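PDB 3KZH: probable sugar kinase from Clostridium perfringens, which probably transfers a phosphate group to a sugar or sugar-like substrate, acting as a carbohydrate kinase of the ribokinase clan. Local coordinates for residues 72-77 with 83-88; 148-153 with 174-179; 265-270 with 274-279. All coordinates share one frame; numbering follows the deposited sequence.

Interaction 1 of 3, residues 72-77 with 83-88; sequences KSIVEH and YHMDDS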
loop_
_atom_site.group_PDB
_atom_site.type_symbol
_atom_site.label_atom_id
_atom_site.label_comp_id
_atom_site.label_asym_id
_atom_site.label_seq_id
_atom_site.Cartn_x
_atom_site.Cartn_y
_atom_site.Cartn_z
ATOM N N LYS A 72 0.105 -3.787 7.517
ATOM C CA LYS A 72 0.660 -2.648 8.260
ATOM C C LYS A 72 -0.091 -1.353 7.934
ATOM O O LYS A 72 -0.192 -0.462 8.783
ATOM C CB LYS A 72 2.150 -2.459 7.949
ATOM C CG LYS A 72 2.985 -3.695 8.170
ATOM C CD LYS A 72 4.463 -3.441 7.910
ATOM C CE LYS A 72 5.174 -4.730 7.525
ATOM N NZ LYS A 72 4.870 -5.869 8.443
ATOM N N SER A 73 -0.635 -1.283 6.716
ATOM C CA SER A 73 -1.399 -0.128 6.228
ATOM C C SER A 73 -2.723 0.010 6.987
ATOM O O SER A 73 -3.074 1.101 7.447
ATOM C CB SER A 73 -1.684 -0.266 4.731
ATOM O OG SER A 73 -0.501 -0.293 3.971
ATOM N N ILE A 74 -3.426 -1.119 7.131
ATOM C CA ILE A 74 -4.706 -1.204 7.850
ATOM C C ILE A 74 -4.471 -0.844 9.324
ATOM O O ILE A 74 -5.137 0.053 9.841
ATOM C CB ILE A 74 -5.327 -2.642 7.766
ATOM C CG1 ILE A 74 -5.611 -3.042 6.315
ATOM C CG2 ILE A 74 -6.615 -2.744 8.600
ATOM C CD1 ILE A 74 -6.930 -2.533 5.725
ATOM N N VAL A 75 -3.475 -1.479 9.952
ATOM C CA VAL A 75 -3.141 -1.246 11.358
ATOM C C VAL A 75 -2.823 0.212 11.642
ATOM O O VAL A 75 -3.360 0.779 12.595
ATOM C CB VAL A 75 -1.992 -2.172 11.864
ATOM C CG1 VAL A 75 -1.739 -1.954 13.359
ATOM C CG2 VAL A 75 -2.353 -3.596 11.680
ATOM N N GLU A 76 -2.020 0.831 10.774
ATOM C CA GLU A 76 -1.670 2.244 10.928
ATOM C C GLU A 76 -2.878 3.167 10.800
ATOM O O GLU A 76 -3.007 4.122 11.564
ATOM C CB GLU A 76 -0.567 2.672 9.943
ATOM C CG GLU A 76 0.863 2.339 10.400
ATOM C CD GLU A 76 1.200 2.879 11.798
ATOM O OE1 GLU A 76 1.080 4.109 12.025
ATOM O OE2 GLU A 76 1.565 2.065 12.671
ATOM N N HIS A 77 -3.799 2.826 9.893
ATOM C CA HIS A 77 -5.019 3.615 9.699
ATOM C C HIS A 77 -5.941 3.466 10.916
ATOM O O HIS A 77 -6.570 4.430 11.334
ATOM C CB HIS A 77 -5.734 3.192 8.414
ATOM C CG HIS A 77 -6.929 4.031 8.076
ATOM N ND1 HIS A 77 -6.824 5.328 7.621
ATOM C CD2 HIS A 77 -8.252 3.752 8.108
ATOM C CE1 HIS A 77 -8.033 5.809 7.387
ATOM N NE2 HIS A 77 -8.914 4.872 7.675
ATOM N N TYR A 83 -10.012 2.696 15.770
ATOM C CA TYR A 83 -10.707 1.411 15.871
ATOM C C TYR A 83 -9.628 0.375 16.197
ATOM O O TYR A 83 -8.703 0.141 15.417
ATOM C CB TYR A 83 -11.584 1.082 14.635
ATOM C CG TYR A 83 -10.948 1.112 13.255
ATOM C CD1 TYR A 83 -10.624 -0.082 12.591
ATOM C CD2 TYR A 83 -10.716 2.329 12.578
ATOM C CE1 TYR A 83 -10.076 -0.081 11.283
ATOM C CE2 TYR A 83 -10.167 2.345 11.254
ATOM C CZ TYR A 83 -9.846 1.127 10.624
ATOM O OH TYR A 83 -9.235 1.114 9.386
ATOM N N HIS A 84 -9.699 -0.127 17.429
ATOM C CA HIS A 84 -8.739 -1.080 17.995
ATOM C C HIS A 84 -8.786 -2.483 17.412
ATOM O O HIS A 84 -9.735 -3.237 17.607
ATOM C CB HIS A 84 -8.889 -1.079 19.512
ATOM C CG HIS A 84 -8.930 0.302 20.096
ATOM N ND1 HIS A 84 -7.833 1.143 20.093
ATOM C CD2 HIS A 84 -9.950 1.017 20.625
ATOM C CE1 HIS A 84 -8.183 2.317 20.590
ATOM N NE2 HIS A 84 -9.459 2.268 20.921
HETATM N N MSE A 85 -7.709 -2.826 16.720
HETATM C CA MSE A 85 -7.577 -4.108 16.041
HETATM C C MSE A 85 -6.646 -5.104 16.722
HETATM O O MSE A 85 -6.282 -6.115 16.117
HETATM C CB MSE A 85 -7.116 -3.871 14.595
HETATM C CG MSE A 85 -8.087 -3.117 13.724
HETATM SE SE MSE A 85 -7.377 -3.004 11.940
HETATM C CE MSE A 85 -7.778 -4.799 11.386
ATOM N N ASP A 86 -6.314 -4.837 17.986
ATOM C CA ASP A 86 -5.404 -5.648 18.811
ATOM C C ASP A 86 -5.687 -7.147 18.848
ATOM O O ASP A 86 -4.770 -7.961 18.737
ATOM C CB ASP A 86 -5.402 -5.116 20.252
ATOM C CG ASP A 86 -4.983 -3.653 20.345
ATOM O OD1 ASP A 86 -5.648 -2.772 19.743
ATOM O OD2 ASP A 86 -3.984 -3.384 21.040
ATOM N N ASP A 87 -6.966 -7.494 18.911
ATOM C CA ASP A 87 -7.396 -8.884 18.986
ATOM C C ASP A 87 -7.626 -9.602 17.659
ATOM O O ASP A 87 -8.193 -10.697 17.644
ATOM C CB ASP A 87 -8.641 -8.988 19.881
ATOM C CG ASP A 87 -8.408 -8.418 21.265
ATOM O OD1 ASP A 87 -7.565 -8.968 21.995
ATOM O OD2 ASP A 87 -9.051 -7.404 21.615
ATOM N N SER A 88 -7.133 -9.023 16.563
ATOM C CA SER A 88 -7.296 -9.600 15.223
ATOM C C SER A 88 -6.392 -10.799 14.943
ATOM O O SER A 88 -5.404 -11.039 15.654
ATOM C CB SER A 88 -7.040 -8.549 14.133
ATOM O OG SER A 88 -7.919 -7.451 14.233
#

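Interaction 2 of 3, residues 148-153 with 174-179; sequences EIMEYL and SWVKHL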
loop_
_atom_site.group_PDB
_atom_site.type_symbol
_atom_site.label_atom_id
_atom_site.label_comp_id
_atom_site.label_asym_id
_atom_site.label_seq_id
_atom_site.Cartn_x
_atom_site.Cartn_y
_atom_site.Cartn_z
ATOM N N GLU A 148 -21.368 -20.524 8.735
ATOM C CA GLU A 148 -20.894 -21.575 9.644
ATOM C C GLU A 148 -20.299 -20.982 10.925
ATOM O O GLU A 148 -20.572 -21.470 12.026
ATOM C CB GLU A 148 -19.849 -22.449 8.934
ATOM C CG GLU A 148 -19.454 -23.741 9.667
ATOM C CD GLU A 148 -18.070 -24.263 9.278
ATOM O OE1 GLU A 148 -17.409 -24.878 10.143
ATOM O OE2 GLU A 148 -17.640 -24.060 8.116
ATOM N N ILE A 149 -19.494 -19.930 10.764
ATOM C CA ILE A 149 -18.867 -19.236 11.891
ATOM C C ILE A 149 -19.880 -18.377 12.644
ATOM O O ILE A 149 -19.801 -18.278 13.867
ATOM C CB ILE A 149 -17.572 -18.478 11.449
ATOM C CG1 ILE A 149 -16.445 -19.507 11.330
ATOM C CG2 ILE A 149 -17.155 -17.359 12.441
ATOM C CD1 ILE A 149 -15.379 -19.150 10.360
HETATM N N MSE A 150 -20.871 -17.842 11.922
HETATM C CA MSE A 150 -21.942 -17.041 12.515
HETATM C C MSE A 150 -22.699 -17.944 13.487
HETATM O O MSE A 150 -22.820 -17.599 14.658
HETATM C CB MSE A 150 -22.898 -16.480 11.440
HETATM C CG MSE A 150 -24.090 -15.648 11.985
HETATM SE SE MSE A 150 -25.431 -15.107 10.684
HETATM C CE MSE A 150 -24.339 -13.844 9.729
ATOM N N GLU A 151 -23.058 -19.152 13.024
ATOM C CA GLU A 151 -23.773 -20.155 13.834
ATOM C C GLU A 151 -22.990 -20.506 15.093
ATOM O O GLU A 151 -23.570 -20.561 16.179
ATOM C CB GLU A 151 -24.053 -21.425 13.028
ATOM C CG GLU A 151 -24.801 -22.537 13.799
ATOM C CD GLU A 151 -25.436 -23.569 12.894
ATOM O OE1 GLU A 151 -24.892 -23.827 11.797
ATOM O OE2 GLU A 151 -26.494 -24.113 13.274
ATOM N N TYR A 152 -21.671 -20.660 14.948
ATOM C CA TYR A 152 -20.799 -20.961 16.080
ATOM C C TYR A 152 -20.819 -19.788 17.068
ATOM O O TYR A 152 -20.929 -20.004 18.271
ATOM C CB TYR A 152 -19.362 -21.256 15.615
ATOM C CG TYR A 152 -18.451 -21.741 16.727
ATOM C CD1 TYR A 152 -18.487 -23.083 17.164
ATOM C CD2 TYR A 152 -17.569 -20.850 17.381
ATOM C CE1 TYR A 152 -17.662 -23.526 18.232
ATOM C CE2 TYR A 152 -16.747 -21.280 18.445
ATOM C CZ TYR A 152 -16.797 -22.616 18.860
ATOM O OH TYR A 152 -15.963 -23.031 19.869
ATOM N N LEU A 153 -20.768 -18.559 16.549
ATOM C CA LEU A 153 -20.787 -17.361 17.390
ATOM C C LEU A 153 -22.113 -17.160 18.109
ATOM O O LEU A 153 -22.122 -16.837 19.297
ATOM C CB LEU A 153 -20.419 -16.104 16.588
ATOM C CG LEU A 153 -18.995 -16.040 16.046
ATOM C CD1 LEU A 153 -18.841 -14.862 15.141
ATOM C CD2 LEU A 153 -17.999 -15.983 17.159
ATOM N N SER A 174 -30.369 -15.175 2.260
ATOM C CA SER A 174 -31.089 -16.456 2.224
ATOM C C SER A 174 -30.325 -17.573 2.927
ATOM O O SER A 174 -30.924 -18.531 3.419
ATOM C CB SER A 174 -31.416 -16.863 0.779
ATOM O OG SER A 174 -30.254 -16.956 -0.027
ATOM N N TRP A 175 -29.007 -17.401 3.015
ATOM C CA TRP A 175 -28.120 -18.364 3.655
ATOM C C TRP A 175 -28.048 -18.246 5.172
ATOM O O TRP A 175 -27.499 -19.130 5.835
ATOM C CB TRP A 175 -26.710 -18.280 3.049
ATOM C CG TRP A 175 -26.698 -18.643 1.597
ATOM C CD1 TRP A 175 -26.752 -17.778 0.542
ATOM C CD2 TRP A 175 -26.771 -19.962 1.041
ATOM N NE1 TRP A 175 -26.886 -18.469 -0.640
ATOM C CE2 TRP A 175 -26.907 -19.810 -0.368
ATOM C CE3 TRP A 175 -26.762 -21.264 1.592
ATOM C CZ2 TRP A 175 -27.017 -20.916 -1.241
ATOM C CZ3 TRP A 175 -26.872 -22.373 0.720
ATOM C CH2 TRP A 175 -27.007 -22.183 -0.683
ATOM N N VAL A 176 -28.576 -17.146 5.712
ATOM C CA VAL A 176 -28.573 -16.903 7.160
ATOM C C VAL A 176 -29.985 -16.693 7.706
ATOM O O VAL A 176 -30.157 -16.283 8.855
ATOM C CB VAL A 176 -27.642 -15.695 7.557
ATOM C CG1 VAL A 176 -26.196 -15.996 7.200
ATOM C CG2 VAL A 176 -28.090 -14.392 6.891
ATOM N N LYS A 177 -30.984 -17.023 6.882
ATOM C CA LYS A 177 -32.406 -16.887 7.220
ATOM C C LYS A 177 -32.833 -17.742 8.417
ATOM O O LYS A 177 -33.669 -17.318 9.216
ATOM C CB LYS A 177 -33.267 -17.212 5.993
ATOM C CG LYS A 177 -34.748 -16.931 6.174
ATOM C CD LYS A 177 -35.594 -17.590 5.105
ATOM C CE LYS A 177 -37.038 -17.704 5.570
ATOM N NZ LYS A 177 -37.901 -18.329 4.533
ATOM N N HIS A 178 -32.227 -18.922 8.549
ATOM C CA HIS A 178 -32.520 -19.851 9.647
ATOM C C HIS A 178 -31.817 -19.452 10.953
ATOM O O HIS A 178 -32.147 -19.956 12.034
ATOM C CB HIS A 178 -32.131 -21.294 9.247
ATOM C CG HIS A 178 -30.673 -21.477 8.947
ATOM N ND1 HIS A 178 -30.035 -20.821 7.916
ATOM C CD2 HIS A 178 -29.723 -22.215 9.569
ATOM C CE1 HIS A 178 -28.753 -21.143 7.919
ATOM N NE2 HIS A 178 -28.538 -21.985 8.913
ATOM N N LEU A 179 -30.853 -18.537 10.830
ATOM C CA LEU A 179 -30.054 -18.060 11.956
ATOM C C LEU A 179 -30.434 -16.700 12.530
ATOM O O LEU A 179 -30.010 -16.378 13.645
ATOM C CB LEU A 179 -28.565 -18.028 11.572
ATOM C CG LEU A 179 -27.831 -19.334 11.265
ATOM C CD1 LEU A 179 -26.444 -19.043 10.716
ATOM C CD2 LEU A 179 -27.775 -20.224 12.500
HETATM O O HOH W 1 -25.563 -22.842 9.309
#

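Interaction 3 of 3, residues 265-270 with 274-279; sequences YGYMNK and EDIVKF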
loop_
_atom_site.group_PDB
_atom_site.type_symbol
_atom_site.label_atom_id
_atom_site.label_comp_id
_atom_site.label_asym_id
_atom_site.label_seq_id
_atom_site.Cartn_x
_atom_site.Cartn_y
_atom_site.Cartn_z
ATOM N N TYR A 265 -23.632 3.728 17.832
ATOM C CA TYR A 265 -23.520 4.955 18.630
ATOM C C TYR A 265 -24.748 5.137 19.540
ATOM O O TYR A 265 -24.604 5.399 20.745
ATOM C CB TYR A 265 -23.347 6.174 17.701
ATOM C CG TYR A 265 -23.228 7.515 18.410
ATOM C CD1 TYR A 265 -21.973 8.015 18.803
ATOM C CD2 TYR A 265 -24.387 8.266 18.744
ATOM C CE1 TYR A 265 -21.865 9.234 19.526
ATOM C CE2 TYR A 265 -24.293 9.485 19.467
ATOM C CZ TYR A 265 -23.032 9.961 19.854
ATOM O OH TYR A 265 -22.952 11.132 20.573
ATOM N N GLY A 266 -25.937 4.994 18.940
ATOM C CA GLY A 266 -27.203 5.146 19.643
ATOM C C GLY A 266 -27.397 4.222 20.829
ATOM O O GLY A 266 -27.828 4.659 21.896
ATOM N N TYR A 267 -27.029 2.955 20.637
ATOM C CA TYR A 267 -27.110 1.915 21.661
ATOM C C TYR A 267 -26.173 2.185 22.839
ATOM O O TYR A 267 -26.577 2.083 23.993
ATOM C CB TYR A 267 -26.745 0.554 21.051
ATOM C CG TYR A 267 -27.768 -0.069 20.119
ATOM C CD1 TYR A 267 -29.063 0.474 19.988
ATOM C CD2 TYR A 267 -27.452 -1.225 19.369
ATOM C CE1 TYR A 267 -30.018 -0.104 19.145
ATOM C CE2 TYR A 267 -28.420 -1.831 18.510
ATOM C CZ TYR A 267 -29.698 -1.254 18.410
ATOM O OH TYR A 267 -30.661 -1.788 17.596
HETATM N N MSE A 268 -24.946 2.598 22.523
HETATM C CA MSE A 268 -23.906 2.885 23.508
HETATM C C MSE A 268 -24.236 4.117 24.366
HETATM O O MSE A 268 -23.928 4.156 25.560
HETATM C CB MSE A 268 -22.536 3.013 22.809
HETATM C CG MSE A 268 -22.077 1.758 22.038
HETATM SE SE MSE A 268 -21.652 0.345 23.264
HETATM C CE MSE A 268 -22.003 -1.225 22.353
ATOM N N ASN A 269 -24.968 5.059 23.777
ATOM C CA ASN A 269 -25.375 6.278 24.474
ATOM C C ASN A 269 -26.804 6.236 25.028
ATOM O O ASN A 269 -27.323 7.259 25.487
ATOM C CB ASN A 269 -25.153 7.509 23.583
ATOM C CG ASN A 269 -23.687 7.736 23.277
ATOM O OD1 ASN A 269 -22.906 8.079 24.167
ATOM N ND2 ASN A 269 -23.294 7.498 22.035
ATOM N N LYS A 270 -27.400 5.035 25.031
ATOM C CA LYS A 270 -28.772 4.751 25.524
ATOM C C LYS A 270 -29.884 5.710 25.061
ATOM O O LYS A 270 -30.829 5.987 25.801
ATOM C CB LYS A 270 -28.800 4.628 27.063
ATOM C CG LYS A 270 -28.056 3.436 27.643
ATOM C CD LYS A 270 -26.683 3.852 28.154
ATOM C CE LYS A 270 -25.917 2.684 28.760
ATOM N NZ LYS A 270 -26.559 2.168 29.998
ATOM N N GLU A 274 -36.195 6.928 18.162
ATOM C CA GLU A 274 -36.420 7.972 17.154
ATOM C C GLU A 274 -35.142 8.774 16.893
ATOM O O GLU A 274 -34.833 9.104 15.740
ATOM C CB GLU A 274 -37.562 8.905 17.583
ATOM C CG GLU A 274 -38.921 8.210 17.708
ATOM C CD GLU A 274 -39.969 9.068 18.398
ATOM O OE1 GLU A 274 -39.963 9.135 19.648
ATOM O OE2 GLU A 274 -40.808 9.668 17.694
ATOM N N ASP A 275 -34.364 8.998 17.957
ATOM C CA ASP A 275 -33.106 9.733 17.866
ATOM C C ASP A 275 -31.952 8.888 17.306
ATOM O O ASP A 275 -31.048 9.437 16.677
ATOM C CB ASP A 275 -32.745 10.377 19.220
ATOM C CG ASP A 275 -33.710 11.495 19.623
ATOM O OD1 ASP A 275 -33.987 12.395 18.801
ATOM O OD2 ASP A 275 -34.198 11.469 20.774
ATOM N N ILE A 276 -31.987 7.569 17.532
ATOM C CA ILE A 276 -30.969 6.627 17.014
ATOM C C ILE A 276 -31.124 6.561 15.489
ATOM O O ILE A 276 -30.135 6.635 14.752
ATOM C CB ILE A 276 -31.149 5.178 17.587
ATOM C CG1 ILE A 276 -30.946 5.160 19.101
ATOM C CG2 ILE A 276 -30.179 4.194 16.917
ATOM C CD1 ILE A 276 -31.212 3.803 19.756
ATOM N N VAL A 277 -32.382 6.479 15.052
ATOM C CA VAL A 277 -32.772 6.423 13.642
ATOM C C VAL A 277 -32.333 7.694 12.904
ATOM O O VAL A 277 -31.775 7.602 11.817
ATOM C CB VAL A 277 -34.320 6.172 13.528
ATOM C CG1 VAL A 277 -34.796 6.188 12.122
ATOM C CG2 VAL A 277 -34.653 4.826 14.076
ATOM N N LYS A 278 -32.485 8.847 13.561
ATOM C CA LYS A 278 -32.107 10.140 12.991
ATOM C C LYS A 278 -30.605 10.361 12.904
ATOM O O LYS A 278 -30.113 10.850 11.877
ATOM C CB LYS A 278 -32.743 11.289 13.774
ATOM C CG LYS A 278 -34.221 11.499 13.514
ATOM C CD LYS A 278 -34.725 12.654 14.353
ATOM C CE LYS A 278 -36.220 12.584 14.521
ATOM N NZ LYS A 278 -36.722 13.543 15.546
ATOM N N PHE A 279 -29.890 9.944 13.961
ATOM C CA PHE A 279 -28.424 10.062 14.072
ATOM C C PHE A 279 -27.772 9.159 13.022
ATOM O O PHE A 279 -26.902 9.599 12.274
ATOM C CB PHE A 279 -27.948 9.699 15.504
ATOM C CG PHE A 279 -26.472 9.977 15.760
ATOM C CD1 PHE A 279 -26.063 11.187 16.360
ATOM C CD2 PHE A 279 -25.471 9.068 15.323
ATOM C CE1 PHE A 279 -24.682 11.496 16.520
ATOM C CE2 PHE A 279 -24.088 9.370 15.474
ATOM C CZ PHE A 279 -23.697 10.589 16.072
#

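Interaction 1 of 3, residues 72-77 with 83-88
The CG2 branch of Ile74 lies 3.4 Å from the selenium atom SE of Met85, a selenomethionine, and 3.7 Å from its methyl CE. This apolar touch is one of two that join helix 69-81 to the chain that follows it; the other is made at the edges of two rings, and no hydrogen bond crosses between 72-77 and 83-88. The side chains of Ile74 and Met85 run at about a right angle. The Met85 chain is extended at chi2 and then bends at SE (chi3 77°), which brings both SE and CE against the same branch of Ile74.

The aromatic touch is made edge on. Tyr83 OH lies in the plane of the His77 imidazole, 3.1 Å from its CD2, and CD2 in turn lies in the plane of the phenol. Tyr83 CG sits between its backbone N and carbonyl carbon (chi1 54°), and from there the ring reaches the helix with its hydroxyl end. That hydroxyl also has a weak hydrogen bond with Arg46 NE, and His77 NE2 has another with Glu50 OE1, both on helix 44-54.

Polar bonding within 83-88 shapes the turn. Met85 to Ser88 form a type I beta turn in which Met85 O accepts from Ser88 N at 3.1 Å and from Ser88 OG at 2.8 Å, both from one face of the carbonyl plane. Phe61 and Leu65 also pack on Met85.

The short, weakly bonded strand 83-84 is the outermost of the main sheet within the chain, parallel to strand 59-62. Helix 69-81 therefore serves as the crossover of a beta-alpha-beta unit, the building block of the ribokinase-like alpha/beta fold.

Interaction 2 of 3, residues 148-153 with 174-179
With CG anti to the backbone N (chi1 178°) and chi2 also extended, the side chain of Met150, a selenomethionine, reaches straight out from helix 147-157 before bending at chi3 (-69°). Its selenium atom SE thereby comes to 3.7 Å from Val176 CG1, and its methyl CE to 3.8 Å from that same CG1. The Met150 and Val176 side chains meet at about a right angle. Leu179 adds a second apolar surface: its CD1 is 4.1 Å from Met150 SE, while its CD2 packs 3.9 Å from Glu151 CB, beside the aliphatic part of the glutamate.

Helix 147-157 links the parallel neighbours 139-143 and 162-166, a beta-alpha-beta crossover of the ribokinase-like fold. Met150 also packs on Leu142 and Leu165 of those two strands, so the apolar contact continues from the loop segment 174-179 down to the sheet.

At the solvent-exposed residues Glu151 and His178 the chemistry becomes polar. One water donates to Glu151 OE1 at 2.8 Å and lies 3.1 Å from His178 NE2, in the plane of the imidazole, bridging two groups that do not meet directly. Leu179 CG lies over one face of the His178 ring, displaced from its centre.

Interaction 3 of 3, residues 265-270 with 274-279
Tyr265 lays its ring over that of Phe279 in an offset stack, with centroids 4.1 Å apart and planes only 6° from parallel. Phe279 CZ lies over the centre of the phenol ring, whereas Tyr265 CD2 projects toward the rim of the phenyl ring, which is the evidence for the displacement. The closest atoms are Tyr265 CD2 and Phe279 CE2, at 3.5 Å. Both side chains have CG anti to the backbone N (chi1 180° for Tyr265), and their CB atoms are directed at the opposing helix, so the rings come together between the two backbones.

The opposite face of the tyrosine is occupied by Asn269, whose ND2 sits 3.1 Å above the ring plane, over its centre. The same ND2 donates to Tyr265 O at 2.8 Å from above the carbonyl plane, in a clearly bent bond (N-H...O angle 132°), and the backbone Asn269 N is a second donor to that oxygen. The amide and Phe279 thus sandwich the ring.

The second apolar group is centred on Ile276. Its CG1 rests 3.8 Å from Gly266 CA, where the lack of a side chain permits the helices to approach to 4.8 Å between Gly266 CA and Ile276 CA. Its CD1 continues to Tyr267 CD1, 4.0 Å away. Just beyond, Lys270, with positive phi, is the C-prime residue of a Schellman motif that ends the first helix: Lys270 N bonds to Tyr267 O and Met271 N to Gly266 O.

Helices 255-268 and 273-288 form a helical hairpin beside the main sheet. Helix 300-308 packs on Tyr265 and Phe279 through Leu300, Val303 and Leu304, while Tyr267 reaches strand 221-225 and its hydroxyl hydrogen-bonds Thr185 OG1 of strand 185-186.

All three contacts are mainly buried and none has a hydrogen bond directly between its segments, but they hold different elements, with centres 26 to 27 Å apart and no touching atoms. Interactions 1 and 2 both involve a crossover helix of the main sheet and a selenomethionine; the first joins its helix to an edge strand and turn, the second to an irregular loop. Interaction 3 instead pairs two consecutive helices and relies on ring stacking and a glycine. Interaction 2 is the one with an exposed residue, Glu151, among those that touch, and a water bridges it to His178, whereas the polar ends of Tyr83 and His77 in interaction 1 make weak hydrogen bonds to helix 44-54.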